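Local coordinates for protein rubber oxygenase (Streptomyces sp., PDB 5O1L) that cleaves the C-C double bonds of poly(cis-1,4-isoprene) in natural and synthetic rubber by adding dioxygen, using a non-covalently bound b-type heme, at residues 51-55 and 220-225. Numbering follows the deposited sequence. Where two conformers were deposited one is given.
With HEM (protoporphyrin IX containing Fe), chain C.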
loop_
_atom_site.group_PDB
_atom_site.type_symbol
_atom_site.label_atom_id
_atom_site.label_comp_id
_atom_site.label_asym_id
_atom_site.label_seq_id
_atom_site.Cartn_x
_atom_site.Cartn_y
_atom_site.Cartn_z
ATOM N N PRO A 51 10.146 11.183 -12.743
ATOM C CA PRO A 51 9.004 10.286 -12.668
ATOM C C PRO A 51 7.670 10.959 -12.421
ATOM O O PRO A 51 6.625 10.292 -12.510
ATOM C CB PRO A 51 9.374 9.350 -11.541
ATOM C CG PRO A 51 10.251 10.162 -10.647
ATOM C CD PRO A 51 11.015 11.050 -11.578
ATOM N N GLU A 52 7.674 12.272 -12.183
ATOM C CA GLU A 52 6.418 13.045 -12.192
ATOM C C GLU A 52 5.743 13.022 -13.549
ATOM O O GLU A 52 4.542 13.290 -13.630
ATOM C CB GLU A 52 6.664 14.496 -11.711
ATOM C CG GLU A 52 7.019 14.518 -10.254
ATOM C CD GLU A 52 5.847 14.460 -9.321
ATOM O OE1 GLU A 52 4.683 14.682 -9.810
ATOM O OE2 GLU A 52 6.066 14.286 -8.098
ATOM N N TYR A 53 6.504 12.741 -14.608
ATOM C CA TYR A 53 5.991 12.764 -15.969
ATOM C C TYR A 53 6.132 11.474 -16.699
ATOM O O TYR A 53 6.278 11.398 -17.905
ATOM C CB TYR A 53 6.616 13.948 -16.743
ATOM C CG TYR A 53 6.342 15.290 -16.096
ATOM C CD1 TYR A 53 5.146 15.956 -16.339
ATOM C CD2 TYR A 53 7.251 15.885 -15.259
ATOM C CE1 TYR A 53 4.904 17.224 -15.841
ATOM C CE2 TYR A 53 7.038 17.154 -14.739
ATOM C CZ TYR A 53 5.853 17.811 -15.013
ATOM O OH TYR A 53 5.608 19.061 -14.482
ATOM N N VAL A 54 6.075 10.400 -15.905
ATOM C CA VAL A 54 6.103 9.036 -16.405
ATOM C C VAL A 54 4.925 8.313 -15.780
ATOM O O VAL A 54 4.687 8.407 -14.579
ATOM C CB VAL A 54 7.442 8.329 -16.089
ATOM C CG1 VAL A 54 7.468 6.919 -16.615
ATOM C CG2 VAL A 54 8.668 9.123 -16.588
ATOM N N TRP A 55 4.185 7.578 -16.593
ATOM C CA TRP A 55 3.005 6.821 -16.137
ATOM C C TRP A 55 3.273 5.363 -16.419
ATOM O O TRP A 55 4.262 4.850 -15.931
ATOM C CB TRP A 55 1.743 7.450 -16.714
ATOM C CG TRP A 55 1.502 8.837 -16.167
ATOM C CD1 TRP A 55 0.794 9.157 -15.058
ATOM C CD2 TRP A 55 1.956 10.069 -16.705
ATOM N NE1 TRP A 55 0.801 10.503 -14.841
ATOM C CE2 TRP A 55 1.503 11.087 -15.845
ATOM C CE3 TRP A 55 2.723 10.416 -17.842
ATOM C CZ2 TRP A 55 1.777 12.445 -16.082
ATOM C CZ3 TRP A 55 2.983 11.769 -18.064
ATOM C CH2 TRP A 55 2.511 12.737 -17.194
ATOM N N ILE A 220 -2.540 13.729 -15.816
ATOM C CA ILE A 220 -2.893 12.314 -15.815
ATOM C C ILE A 220 -2.551 11.825 -14.399
ATOM O O ILE A 220 -1.461 12.162 -13.900
ATOM C CB ILE A 220 -2.000 11.548 -16.802
ATOM C CG1 ILE A 220 -2.074 12.210 -18.213
ATOM C CG2 ILE A 220 -2.271 10.037 -16.780
ATOM C CD1 ILE A 220 -1.214 11.534 -19.235
ATOM N N PRO A 221 -3.443 11.097 -13.757
ATOM C CA PRO A 221 -3.174 10.710 -12.375
ATOM C C PRO A 221 -2.210 9.491 -12.321
ATOM O O PRO A 221 -1.933 8.825 -13.303
ATOM C CB PRO A 221 -4.536 10.248 -11.884
ATOM C CG PRO A 221 -5.129 9.658 -13.111
ATOM C CD PRO A 221 -4.738 10.577 -14.236
ATOM N N ILE A 222 -1.778 9.225 -11.103
ATOM C CA ILE A 222 -1.032 8.020 -10.769
ATOM C C ILE A 222 0.273 7.955 -11.561
ATOM O O ILE A 222 0.568 6.993 -12.288
ATOM C CB ILE A 222 -1.835 6.691 -10.894
ATOM C CG1 ILE A 222 -3.308 6.814 -10.522
ATOM C CG2 ILE A 222 -1.155 5.623 -10.022
ATOM C CD1 ILE A 222 -4.075 5.553 -10.704
ATOM N N SER A 223 1.081 8.980 -11.420
ATOM C CA SER A 223 2.427 8.929 -12.017
ATOM C C SER A 223 3.309 7.934 -11.250
ATOM O O SER A 223 2.949 7.495 -10.151
ATOM C CB SER A 223 3.095 10.313 -11.976
ATOM O OG SER A 223 3.385 10.663 -10.646
ATOM N N GLN A 224 4.427 7.562 -11.844
ATOM C CA GLN A 224 5.448 6.720 -11.191
ATOM C C GLN A 224 5.816 7.330 -9.844
ATOM O O GLN A 224 6.008 6.610 -8.849
ATOM C CB GLN A 224 6.709 6.632 -12.053
ATOM C CG GLN A 224 6.522 5.886 -13.378
ATOM C CD GLN A 224 6.653 4.414 -13.243
ATOM O OE1 GLN A 224 5.895 3.639 -13.877
ATOM N NE2 GLN A 224 7.534 3.986 -12.389
ATOM N N ALA A 225 6.025 8.650 -9.830
ATOM C CA ALA A 225 6.373 9.344 -8.583
ATOM C C ALA A 225 5.275 9.157 -7.544
ATOM O O ALA A 225 5.551 8.889 -6.360
ATOM C CB ALA A 225 6.643 10.840 -8.850
HETATM C CHA HEM C . -6.892 0.741 -7.425
HETATM C CHB HEM C . -3.042 -0.801 -5.114
HETATM C CHC HEM C . -0.941 3.449 -5.781
HETATM C CHD HEM C . -5.159 5.219 -7.148
HETATM C C1A HEM C . -5.969 -0.011 -6.791
HETATM C C2A HEM C . -6.206 -1.404 -6.490
HETATM C C3A HEM C . -5.137 -1.826 -5.801
HETATM C C4A HEM C . -4.228 -0.777 -5.709
HETATM C CMA HEM C . -4.986 -3.223 -5.249
HETATM C CAA HEM C . -7.444 -2.264 -6.845
HETATM C CBA HEM C . -8.547 -2.046 -5.792
HETATM C CGA HEM C . -9.528 -3.160 -5.867
HETATM O O1A HEM C . -10.334 -3.036 -6.796
HETATM O O2A HEM C . -9.460 -4.137 -5.024
HETATM C C1B HEM C . -2.105 0.227 -5.128
HETATM C C2B HEM C . -0.810 0.086 -4.557
HETATM C C3B HEM C . -0.175 1.234 -4.738
HETATM C C4B HEM C . -1.096 2.139 -5.407
HETATM C CMB HEM C . -0.231 -1.142 -3.886
HETATM C CAB HEM C . 1.159 1.716 -4.485
HETATM C CBB HEM C . 2.240 0.989 -3.894
HETATM C C1C HEM C . -1.914 4.331 -6.225
HETATM C C2C HEM C . -1.693 5.765 -6.285
HETATM C C3C HEM C . -2.899 6.230 -6.697
HETATM C C4C HEM C . -3.800 5.094 -6.783
HETATM C CMC HEM C . -0.396 6.489 -6.071
HETATM C CAC HEM C . -3.281 7.631 -6.929
HETATM C CBC HEM C . -2.499 8.782 -6.978
HETATM C C1D HEM C . -5.992 4.145 -7.328
HETATM C C2D HEM C . -7.366 4.254 -7.856
HETATM C C3D HEM C . -7.864 3.025 -7.939
HETATM C C4D HEM C . -6.792 2.128 -7.503
HETATM C CMD HEM C . -8.013 5.561 -8.125
HETATM C CAD HEM C . -9.285 2.619 -8.398
HETATM C CBD HEM C . -10.194 2.702 -7.178
HETATM C CGD HEM C . -11.627 2.381 -7.616
HETATM O O1D HEM C . -12.161 1.373 -7.103
HETATM O O2D HEM C . -12.273 3.070 -8.452
HETATM N NA HEM C . -4.741 0.352 -6.337
HETATM N NB HEM C . -2.214 1.481 -5.588
HETATM N NC HEM C . -3.191 3.922 -6.493
HETATM N ND HEM C . -5.664 2.835 -7.206
HETATM FE FE HEM C . -3.952 2.156 -6.439
HETATM O O HOH W 1 3.149 13.221 -11.233
#
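Q224 N donates to V54 O (2.9 Å, 173°) and A225 N to P51 O (3.2 Å). Two amides in the first turn of helix 224-244, which have no preceding turn to bond to, thus find acceptors in the loop 51-55. S223 is the N-cap of this helix: its OG caps a backbone N just past A225, while S223 N bonds D226 OD2, the reciprocal pattern of a capping box. The same hydroxyl donates to a water, 2.6 Å from S223 OG, which in turn donates to E52 O and E52 OE1; the carboxylate also forms a salt bridge with R147. W55 NE1 gives its hydrogen to I220 O, 3.0 Å away, along a bent path (133°) tilted from the indole plane. I220 CG2 sits over the face of the five-membered ring, 3.7 Å from its centroid, in a CH-pi contact. Replacing W55 by alanine is likely to cost I220 O this donor and I220 CG2 the ring face it packs on, leaving a gap beside S223. I222, next in the chain before S223, has its O bonded by R202 NH2, while its side chain packs on the heme, with CG1 3.7 Å from HEM CAC, and touches H198, the inferred axial ligand of the iron.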